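Local atomic coordinates of solute-binding protein (Thermoactinomyces vulgaris, PDB entry 2ZYO), a protein that binds maltodextrins such as maltotetraose and also cyclodextrins, probably delivering them to a membrane transporter for uptake. Residues A[126-131]-A[279-284]; A[107-112]-A[321-326]; A[80-85]-A[112-117]. One frame throughout, in Å; residues are numbered along the deposited sequence.

Interaction 1: residues A[126-131]-A[279-284]. With GLC (alpha-D-glucopyranose), chain B.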
loop_
_atom_site.group_PDB
_atom_site.type_symbol
_atom_site.label_atom_id
_atom_site.label_comp_id
_atom_site.label_asym_id
_atom_site.label_seq_id
_atom_site.Cartn_x
_atom_site.Cartn_y
_atom_site.Cartn_z
ATOM N N LYS A 126 8.397 5.999 -5.536
ATOM C CA LYS A 126 9.455 6.111 -4.536
ATOM C C LYS A 126 9.491 4.871 -3.651
ATOM O O LYS A 126 10.563 4.414 -3.254
ATOM C CB LYS A 126 9.216 7.326 -3.637
ATOM C CG LYS A 126 9.097 8.660 -4.362
ATOM C CD LYS A 126 8.297 9.679 -3.545
ATOM C CE LYS A 126 9.046 10.135 -2.297
ATOM N NZ LYS A 126 8.303 11.223 -1.591
ATOM N N ALA A 127 8.308 4.345 -3.339
ATOM C CA ALA A 127 8.171 3.274 -2.356
ATOM C C ALA A 127 7.010 2.344 -2.678
ATOM O O ALA A 127 6.005 2.768 -3.257
ATOM C CB ALA A 127 8.003 3.862 -0.961
ATOM N N ILE A 128 7.170 1.078 -2.297
ATOM C CA ILE A 128 6.113 0.079 -2.403
ATOM C C ILE A 128 5.974 -0.639 -1.061
ATOM O O ILE A 128 6.968 -0.876 -0.368
ATOM C CB ILE A 128 6.373 -0.923 -3.570
ATOM C CG1 ILE A 128 5.190 -1.882 -3.767
ATOM C CG2 ILE A 128 7.691 -1.681 -3.381
ATOM C CD1 ILE A 128 5.170 -2.546 -5.126
ATOM N N GLU A 129 4.736 -0.953 -0.694
ATOM C CA GLU A 129 4.460 -1.704 0.530
ATOM C C GLU A 129 3.429 -2.807 0.299
ATOM O O GLU A 129 2.544 -2.682 -0.548
ATOM C CB GLU A 129 4.002 -0.772 1.661
ATOM C CG GLU A 129 2.734 0.027 1.359
ATOM C CD GLU A 129 2.247 0.866 2.533
ATOM O OE1 GLU A 129 3.080 1.320 3.346
ATOM O OE2 GLU A 129 1.020 1.082 2.624
ATOM N N SER A 130 3.568 -3.888 1.062
ATOM C CA SER A 130 2.613 -4.990 1.078
ATOM C C SER A 130 2.684 -5.669 2.433
ATOM O O SER A 130 3.726 -5.639 3.086
ATOM C CB SER A 130 2.956 -6.011 -0.012
ATOM O OG SER A 130 2.180 -7.193 0.123
ATOM N N VAL A 131 1.588 -6.293 2.855
ATOM C CA VAL A 131 1.662 -7.204 3.997
ATOM C C VAL A 131 2.456 -8.445 3.595
ATOM O O VAL A 131 2.612 -8.744 2.409
ATOM C CB VAL A 131 0.266 -7.607 4.569
ATOM C CG1 VAL A 131 -0.497 -6.383 5.057
ATOM C CG2 VAL A 131 -0.555 -8.401 3.560
ATOM N N ILE A 279 -0.956 -3.912 -2.945
ATOM C CA ILE A 279 0.255 -3.113 -2.809
ATOM C C ILE A 279 -0.113 -1.632 -2.761
ATOM O O ILE A 279 -1.085 -1.202 -3.388
ATOM C CB ILE A 279 1.308 -3.402 -3.916
ATOM C CG1 ILE A 279 0.748 -3.104 -5.309
ATOM C CG2 ILE A 279 1.802 -4.850 -3.822
ATOM C CD1 ILE A 279 1.803 -2.741 -6.336
ATOM N N GLY A 280 0.644 -0.871 -1.976
ATOM C CA GLY A 280 0.494 0.576 -1.912
ATOM C C GLY A 280 1.760 1.214 -2.438
ATOM O O GLY A 280 2.862 0.821 -2.055
ATOM N N VAL A 281 1.601 2.187 -3.330
ATOM C CA VAL A 281 2.738 2.872 -3.936
ATOM C C VAL A 281 2.707 4.351 -3.565
ATOM O O VAL A 281 1.675 5.008 -3.706
ATOM C CB VAL A 281 2.749 2.709 -5.482
ATOM C CG1 VAL A 281 3.888 3.508 -6.112
ATOM C CG2 VAL A 281 2.856 1.237 -5.870
ATOM N N LYS A 282 3.837 4.854 -3.070
ATOM C CA LYS A 282 4.018 6.281 -2.827
ATOM C C LYS A 282 4.874 6.838 -3.954
ATOM O O LYS A 282 6.017 6.422 -4.131
ATOM C CB LYS A 282 4.694 6.535 -1.476
ATOM C CG LYS A 282 3.826 6.211 -0.264
ATOM C CD LYS A 282 4.374 6.822 1.023
ATOM C CE LYS A 282 5.755 6.299 1.386
ATOM N NZ LYS A 282 6.284 6.919 2.636
ATOM N N GLY A 283 4.314 7.765 -4.724
ATOM C CA GLY A 283 5.046 8.366 -5.833
ATOM C C GLY A 283 5.133 9.876 -5.753
ATOM O O GLY A 283 4.530 10.499 -4.876
ATOM N N TRP A 284 5.906 10.454 -6.671
ATOM C CA TRP A 284 5.918 11.895 -6.898
ATOM C C TRP A 284 4.916 12.207 -7.993
ATOM O O TRP A 284 4.916 11.548 -9.040
ATOM C CB TRP A 284 7.297 12.369 -7.360
ATOM C CG TRP A 284 8.353 12.402 -6.304
ATOM C CD1 TRP A 284 9.510 11.676 -6.279
ATOM C CD2 TRP A 284 8.364 13.217 -5.125
ATOM N NE1 TRP A 284 10.238 11.981 -5.154
ATOM C CE2 TRP A 284 9.556 12.921 -4.426
ATOM C CE3 TRP A 284 7.477 14.158 -4.585
ATOM C CZ2 TRP A 284 9.890 13.541 -3.216
ATOM C CZ3 TRP A 284 7.806 14.772 -3.379
ATOM C CH2 TRP A 284 9.002 14.457 -2.708
HETATM C C1 GLC B . -1.457 0.066 6.674
HETATM C C2 GLC B . -1.536 0.737 5.279
HETATM C C3 GLC B . -2.928 1.328 4.971
HETATM C C4 GLC B . -4.048 0.362 5.362
HETATM C C5 GLC B . -3.845 -0.111 6.799
HETATM C C6 GLC B . -4.919 -1.083 7.266
HETATM O O1 GLC B . -1.403 1.003 7.692
HETATM O O2 GLC B . -0.549 1.761 5.170
HETATM O O3 GLC B . -3.027 1.609 3.582
HETATM O O4 GLC B . -5.318 1.031 5.246
HETATM O O5 GLC B . -2.582 -0.794 6.905
HETATM O O6 GLC B . -5.902 -0.431 8.056
HETATM O O HOH W 1 4.222 2.848 -0.420
#
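Lys282 O is gripped by two backbone donors, Lys126 N at 2.8 Å and Ala127 N at 3.2 Å, both in its carbonyl plane. Two residues of one strand face a single residue of the other, a classic beta bulge. Ala127, within the bulge, still makes a hydrogen-bonded pair with Lys282; beyond it the antiparallel ladder is regular, with Glu129 N to Gly280 O at 2.9 Å in the next such pair. Between them Ile128 and Val281 make a non-hydrogen-bonded pair, and the tips of Ile128 and Ile279 meet, CD1 to CD1, at 3.6 Å.

At the bulge, Lys126 lies over one face of the Trp284 indole. Its CD sits above the five-membered ring, and a bend at chi3 (69°) carries NZ over the six-membered ring, 3.5 Å from the centroid, a cation-pi contact; the same ammonium forms a salt bridge with Glu25.

Glu129, its chain extended beyond CG, accepts from GLC O2 through OE2 at 3.1 Å. Gly280 suits the place opposite, since a CB there would crowd that carboxylate oxygen. The chemistry implies a division of labour: main-chain bonds fix the strand, while its carboxylate is turned to the sugar hydroxyl in the glycan pocket.

Interaction 2: residues A[107-112]-A[321-326]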
loop_
_atom_site.group_PDB
_atom_site.type_symbol
_atom_site.label_atom_id
_atom_site.label_comp_id
_atom_site.label_asym_id
_atom_site.label_seq_id
_atom_site.Cartn_x
_atom_site.Cartn_y
_atom_site.Cartn_z
ATOM N N PHE A 107 11.152 1.028 -13.654
ATOM C CA PHE A 107 10.388 0.681 -12.465
ATOM C C PHE A 107 9.538 -0.566 -12.642
ATOM O O PHE A 107 9.172 -0.932 -13.763
ATOM C CB PHE A 107 9.498 1.857 -12.053
ATOM C CG PHE A 107 10.244 3.148 -11.885
ATOM C CD1 PHE A 107 10.971 3.397 -10.726
ATOM C CD2 PHE A 107 10.231 4.111 -12.891
ATOM C CE1 PHE A 107 11.672 4.590 -10.569
ATOM C CE2 PHE A 107 10.927 5.305 -12.743
ATOM C CZ PHE A 107 11.648 5.545 -11.577
ATOM N N ASP A 108 9.232 -1.202 -11.514
ATOM C CA ASP A 108 8.361 -2.369 -11.454
ATOM C C ASP A 108 7.055 -2.109 -12.208
ATOM O O ASP A 108 6.415 -1.071 -12.016
ATOM C CB ASP A 108 8.089 -2.718 -9.987
ATOM C CG ASP A 108 7.264 -3.976 -9.823
ATOM O OD1 ASP A 108 7.858 -5.064 -9.666
ATOM O OD2 ASP A 108 6.019 -3.874 -9.852
ATOM N N ASP A 109 6.680 -3.054 -13.070
ATOM C CA ASP A 109 5.506 -2.910 -13.938
ATOM C C ASP A 109 4.208 -2.684 -13.161
ATOM O O ASP A 109 3.378 -1.866 -13.559
ATOM C CB ASP A 109 5.360 -4.128 -14.860
ATOM C CG ASP A 109 6.418 -4.177 -15.960
ATOM O OD1 ASP A 109 7.306 -3.297 -16.010
ATOM O OD2 ASP A 109 6.358 -5.113 -16.789
ATOM N N VAL A 110 4.044 -3.404 -12.054
ATOM C CA VAL A 110 2.832 -3.305 -11.238
ATOM C C VAL A 110 2.780 -1.981 -10.463
ATOM O O VAL A 110 1.708 -1.388 -10.305
ATOM C CB VAL A 110 2.674 -4.528 -10.295
ATOM C CG1 VAL A 110 1.370 -4.460 -9.522
ATOM C CG2 VAL A 110 2.728 -5.823 -11.094
ATOM N N ALA A 111 3.940 -1.510 -10.007
ATOM C CA ALA A 111 4.036 -0.214 -9.335
ATOM C C ALA A 111 3.662 0.930 -10.278
ATOM O O ALA A 111 3.043 1.913 -9.863
ATOM C CB ALA A 111 5.436 -0.007 -8.776
ATOM N N MET A 112 4.034 0.794 -11.549
ATOM C CA MET A 112 3.710 1.808 -12.550
ATOM C C MET A 112 2.220 1.839 -12.874
ATOM O O MET A 112 1.663 2.902 -13.136
ATOM C CB MET A 112 4.538 1.611 -13.822
ATOM C CG MET A 112 6.026 1.913 -13.651
ATOM S SD MET A 112 6.376 3.509 -12.873
ATOM C CE MET A 112 5.847 4.640 -14.154
ATOM N N PRO A 321 10.408 0.529 -5.748
ATOM C CA PRO A 321 10.007 -0.401 -6.804
ATOM C C PRO A 321 10.739 -0.094 -8.111
ATOM O O PRO A 321 10.119 0.206 -9.140
ATOM C CB PRO A 321 8.500 -0.173 -6.917
ATOM C CG PRO A 321 8.296 1.237 -6.491
ATOM C CD PRO A 321 9.428 1.619 -5.570
ATOM N N GLN A 322 12.062 -0.170 -8.034
ATOM C CA GLN A 322 12.963 0.104 -9.137
ATOM C C GLN A 322 13.572 -1.241 -9.523
ATOM O O GLN A 322 14.135 -1.931 -8.671
ATOM C CB GLN A 322 14.040 1.088 -8.662
ATOM C CG GLN A 322 14.602 2.021 -9.735
ATOM C CD GLN A 322 15.770 1.433 -10.522
ATOM O OE1 GLN A 322 16.283 2.071 -11.438
ATOM N NE2 GLN A 322 16.192 0.221 -10.171
ATOM N N LYS A 323 13.447 -1.610 -10.798
ATOM C CA LYS A 323 13.756 -2.974 -11.268
ATOM C C LYS A 323 15.130 -3.498 -10.842
ATOM O O LYS A 323 15.236 -4.592 -10.286
ATOM C CB LYS A 323 13.594 -3.086 -12.787
ATOM C CG LYS A 323 12.154 -3.065 -13.272
ATOM C CD LYS A 323 12.088 -3.382 -14.754
ATOM C CE LYS A 323 10.662 -3.403 -15.264
ATOM N NZ LYS A 323 10.617 -3.569 -16.739
ATOM N N GLU A 324 16.174 -2.717 -11.108
ATOM C CA GLU A 324 17.537 -3.118 -10.753
ATOM C C GLU A 324 17.732 -3.230 -9.244
ATOM O O GLU A 324 18.379 -4.163 -8.765
ATOM C CB GLU A 324 18.566 -2.152 -11.340
ATOM C CG GLU A 324 18.777 -2.302 -12.835
ATOM C CD GLU A 324 20.074 -1.670 -13.291
ATOM O OE1 GLU A 324 21.144 -2.252 -13.022
ATOM O OE2 GLU A 324 20.027 -0.589 -13.911
ATOM N N LEU A 325 17.165 -2.282 -8.500
ATOM C CA LEU A 325 17.318 -2.252 -7.047
ATOM C C LEU A 325 16.630 -3.430 -6.363
ATOM O O LEU A 325 17.120 -3.934 -5.350
ATOM C CB LEU A 325 16.822 -0.923 -6.466
ATOM C CG LEU A 325 17.640 0.323 -6.825
ATOM C CD1 LEU A 325 16.996 1.575 -6.253
ATOM C CD2 LEU A 325 19.083 0.200 -6.348
ATOM N N LEU A 326 15.507 -3.870 -6.927
ATOM C CA LEU A 326 14.780 -5.028 -6.407
ATOM C C LEU A 326 15.583 -6.323 -6.555
ATOM O O LEU A 326 15.360 -7.287 -5.821
ATOM C CB LEU A 326 13.412 -5.160 -7.089
ATOM C CG LEU A 326 12.366 -4.090 -6.757
ATOM C CD1 LEU A 326 11.156 -4.215 -7.669
ATOM C CD2 LEU A 326 11.948 -4.160 -5.294
#
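The N-terminus of helix 109-114 and the short turn leading into the weakly bonded helix 323-326 meet here through a single backbone bridge, Phe107 with Gln322. The backbone hydrogen bond between the segments runs from Asp108 N to Pro321 O, 2.9 Å long and nearly straight at the hydrogen (165°), although the donor stands above the carbonyl plane. The same carbonyl oxygen lies at the edge of the Phe107 ring, near its plane, and 3.4 Å from Phe107 CB.

Asp108 is the N-cap of helix 109-114. With CG set opposite the backbone N (chi1 -176°), its carboxylate turns back to the first helical turn, where OD2 accepts from Ala111 N at 3.2 Å on the anti lone pair and more weakly from Val110 N. Aspartate suits this place because its short acidic side chain can take up amide hydrogens that the helix start leaves without main-chain acceptors. The other oxygen, OD1, comes to 3.9 Å from Leu326 CD1, and the two side chains cross at about a right angle.

Apolar contact follows one turn further on, where the small Ala111 lets its CB approach Pro321 CB to 3.6 Å. Pro321 also packs on Pro125 of strand 120-136, and Ala111 on Val281 of strand 278-287, so this corner lies against the central sheet. Toward solvent, Lys323 stretches its extended chain past the Phe107 carbonyl, with CE 3.3 Å from Phe107 O, and its NZ reaches Asp109 OD1 in a weak salt bridge of 3.4 Å.

Interaction 3: residues A[80-85]-A[112-117]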
loop_
_atom_site.group_PDB
_atom_site.type_symbol
_atom_site.label_atom_id
_atom_site.label_comp_id
_atom_site.label_asym_id
_atom_site.label_seq_id
_atom_site.Cartn_x
_atom_site.Cartn_y
_atom_site.Cartn_z
ATOM N N TRP A 80 1.764 11.399 -2.140
ATOM C CA TRP A 80 0.834 10.705 -1.239
ATOM C C TRP A 80 0.602 9.273 -1.730
ATOM O O TRP A 80 0.891 8.968 -2.888
ATOM C CB TRP A 80 -0.494 11.463 -1.082
ATOM C CG TRP A 80 -1.201 11.833 -2.358
ATOM C CD1 TRP A 80 -1.917 11.002 -3.173
ATOM C CD2 TRP A 80 -1.293 13.141 -2.937
ATOM N NE1 TRP A 80 -2.436 11.709 -4.234
ATOM C CE2 TRP A 80 -2.064 13.023 -4.116
ATOM C CE3 TRP A 80 -0.782 14.396 -2.585
ATOM C CZ2 TRP A 80 -2.346 14.118 -4.940
ATOM C CZ3 TRP A 80 -1.068 15.485 -3.401
ATOM C CH2 TRP A 80 -1.839 15.338 -4.566
ATOM N N PRO A 81 0.104 8.380 -0.846
ATOM C CA PRO A 81 -0.257 7.024 -1.280
ATOM C C PRO A 81 -1.207 7.032 -2.482
ATOM O O PRO A 81 -2.127 7.854 -2.543
ATOM C CB PRO A 81 -0.944 6.440 -0.043
ATOM C CG PRO A 81 -0.316 7.165 1.098
ATOM C CD PRO A 81 -0.110 8.564 0.603
ATOM N N HIS A 82 -0.980 6.111 -3.419
ATOM C CA HIS A 82 -1.641 6.122 -4.728
ATOM C C HIS A 82 -3.149 5.874 -4.696
ATOM O O HIS A 82 -3.838 6.155 -5.673
ATOM C CB HIS A 82 -0.993 5.090 -5.657
ATOM C CG HIS A 82 -1.574 3.716 -5.522
ATOM N ND1 HIS A 82 -1.171 2.831 -4.545
ATOM C CD2 HIS A 82 -2.541 3.083 -6.227
ATOM C CE1 HIS A 82 -1.859 1.709 -4.660
ATOM N NE2 HIS A 82 -2.696 1.836 -5.674
ATOM N N ASP A 83 -3.661 5.327 -3.593
ATOM C CA ASP A 83 -5.076 4.942 -3.531
ATOM C C ASP A 83 -6.035 6.134 -3.632
ATOM O O ASP A 83 -7.224 5.958 -3.903
ATOM C CB ASP A 83 -5.371 4.093 -2.286
ATOM C CG ASP A 83 -5.043 4.811 -0.993
ATOM O OD1 ASP A 83 -3.844 5.021 -0.716
ATOM O OD2 ASP A 83 -5.985 5.149 -0.245
ATOM N N ARG A 84 -5.510 7.342 -3.437
ATOM C CA ARG A 84 -6.313 8.564 -3.545
ATOM C C ARG A 84 -6.008 9.349 -4.827
ATOM O O ARG A 84 -6.386 10.520 -4.957
ATOM C CB ARG A 84 -6.137 9.448 -2.299
ATOM C CG ARG A 84 -6.384 8.733 -0.964
ATOM C CD ARG A 84 -7.841 8.348 -0.760
ATOM N NE ARG A 84 -7.995 7.399 0.343
ATOM C CZ ARG A 84 -9.161 6.994 0.839
ATOM N NH1 ARG A 84 -10.304 7.450 0.341
ATOM N NH2 ARG A 84 -9.182 6.127 1.842
ATOM N N LEU A 85 -5.340 8.693 -5.775
ATOM C CA LEU A 85 -4.996 9.305 -7.060
ATOM C C LEU A 85 -6.231 9.702 -7.866
ATOM O O LEU A 85 -6.259 10.773 -8.473
ATOM C CB LEU A 85 -4.111 8.364 -7.888
ATOM C CG LEU A 85 -3.520 8.877 -9.202
ATOM C CD1 LEU A 85 -2.554 10.026 -8.949
ATOM C CD2 LEU A 85 -2.828 7.749 -9.949
ATOM N N MET A 112 4.034 0.794 -11.549
ATOM C CA MET A 112 3.710 1.808 -12.550
ATOM C C MET A 112 2.220 1.839 -12.874
ATOM O O MET A 112 1.663 2.902 -13.136
ATOM C CB MET A 112 4.538 1.611 -13.822
ATOM C CG MET A 112 6.026 1.913 -13.651
ATOM S SD MET A 112 6.376 3.509 -12.873
ATOM C CE MET A 112 5.847 4.640 -14.154
ATOM N N LYS A 113 1.580 0.672 -12.839
ATOM C CA LYS A 113 0.131 0.582 -13.024
ATOM C C LYS A 113 -0.608 1.363 -11.939
ATOM O O LYS A 113 -1.630 1.992 -12.209
ATOM C CB LYS A 113 -0.331 -0.875 -13.042
ATOM C CG LYS A 113 0.101 -1.649 -14.276
ATOM C CD LYS A 113 -0.475 -3.059 -14.274
ATOM C CE LYS A 113 0.201 -3.946 -15.316
ATOM N NZ LYS A 113 0.052 -3.429 -16.708
ATOM N N ALA A 114 -0.071 1.329 -10.719
ATOM C CA ALA A 114 -0.652 2.056 -9.590
ATOM C C ALA A 114 -0.659 3.568 -9.804
ATOM O O ALA A 114 -1.497 4.267 -9.240
ATOM C CB ALA A 114 0.077 1.711 -8.300
ATOM N N LEU A 115 0.267 4.063 -10.624
ATOM C CA LEU A 115 0.394 5.502 -10.860
ATOM C C LEU A 115 -0.212 5.941 -12.194
ATOM O O LEU A 115 -0.094 7.102 -12.594
ATOM C CB LEU A 115 1.860 5.942 -10.739
ATOM C CG LEU A 115 2.580 5.598 -9.429
ATOM C CD1 LEU A 115 3.965 6.217 -9.410
ATOM C CD2 LEU A 115 1.782 6.032 -8.194
ATOM N N THR A 116 -0.868 4.998 -12.865
ATOM C CA THR A 116 -1.569 5.256 -14.114
ATOM C C THR A 116 -3.061 5.390 -13.825
ATOM O O THR A 116 -3.609 4.657 -12.996
ATOM C CB THR A 116 -1.307 4.126 -15.137
ATOM O OG1 THR A 116 0.101 4.031 -15.384
ATOM C CG2 THR A 116 -2.024 4.386 -16.457
ATOM N N TYR A 117 -3.706 6.340 -14.498
ATOM C CA TYR A 117 -5.132 6.590 -14.313
ATOM C C TYR A 117 -5.761 7.116 -15.598
ATOM O O TYR A 117 -5.272 8.081 -16.182
ATOM C CB TYR A 117 -5.358 7.581 -13.170
ATOM C CG TYR A 117 -6.753 7.528 -12.606
ATOM C CD1 TYR A 117 -7.069 6.648 -11.573
ATOM C CD2 TYR A 117 -7.763 8.350 -13.106
ATOM C CE1 TYR A 117 -8.349 6.585 -11.052
ATOM C CE2 TYR A 117 -9.051 8.297 -12.588
ATOM C CZ TYR A 117 -9.336 7.411 -11.564
ATOM O OH TYR A 117 -10.605 7.350 -11.041
#
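His82 and Ala114 meet by a CH-pi contact: the methyl of Ala114 sits over one face of the imidazole, CB 3.7 Å from the ring centroid and displaced toward the rim on the CD2 side. A chi1 of 87° puts the ring between the backbone N and the carbonyl carbon, and from there its flat side is presented to helix 109-114. Ala114 suits the spot because a single methyl lets the main chain come close, so that Ala114 O also lies 3.4 Å from His82 CD2.

Van der Waals contacts spread from this pair. Leu115 CD2 reaches His82 CB at 3.9 Å, although the residue's first bond leads away. Leu85 works through one branch alone: CD2 rests against the carbonyl oxygens of Ala114 and Leu115 and makes its apolar contact with Tyr117 CB at 4.1 Å.

No hydrogen bond joins the two segments; the polar bonds lie within them or lead outward. Thr116 OG1 and Leu115 N grip Met112 O from opposite faces of its plane. Both imidazole nitrogens are engaged, ND1 with Val281 N and NE2 with Met350 O. A leucine in place of His82 would probably leave Val281 N and Met350 O without these partners and take from the Ala114 methyl the flat face it lies on.

Arg84 takes no part here but lines the glycan pocket. The 80-85 turn, running from strand 77-81 to helix 85-90, lies beside the join of helix 109-114 and strand 116-117, while strand 278-287 touches both segments, Val281 meeting Ala114 and Leu115, and Tyr285 meeting His82 and Leu115.

In the fold
The three contacts gather round strand 278-287 in one mixed sheet. Interactions 1 and 3 have centres about 9 Å apart and interactions 1 and 2 about 10 Å, whereas interactions 2 and 3, about 14 Å apart, share Met112 and use helix 109-114. That helix lies against strand 278-287, Val110 meeting Ile279 and Ala114 meeting Val281. Along the chain 80-85 comes first, then 107-117, 126-131, 279-284 and finally 321-326, so distant parts of the sequence are brought together at one sheet. Glu129 in interaction 1 and Arg84 on the 80-85 segment both belong to the glycan pocket, which ties this framework to the bound sugar.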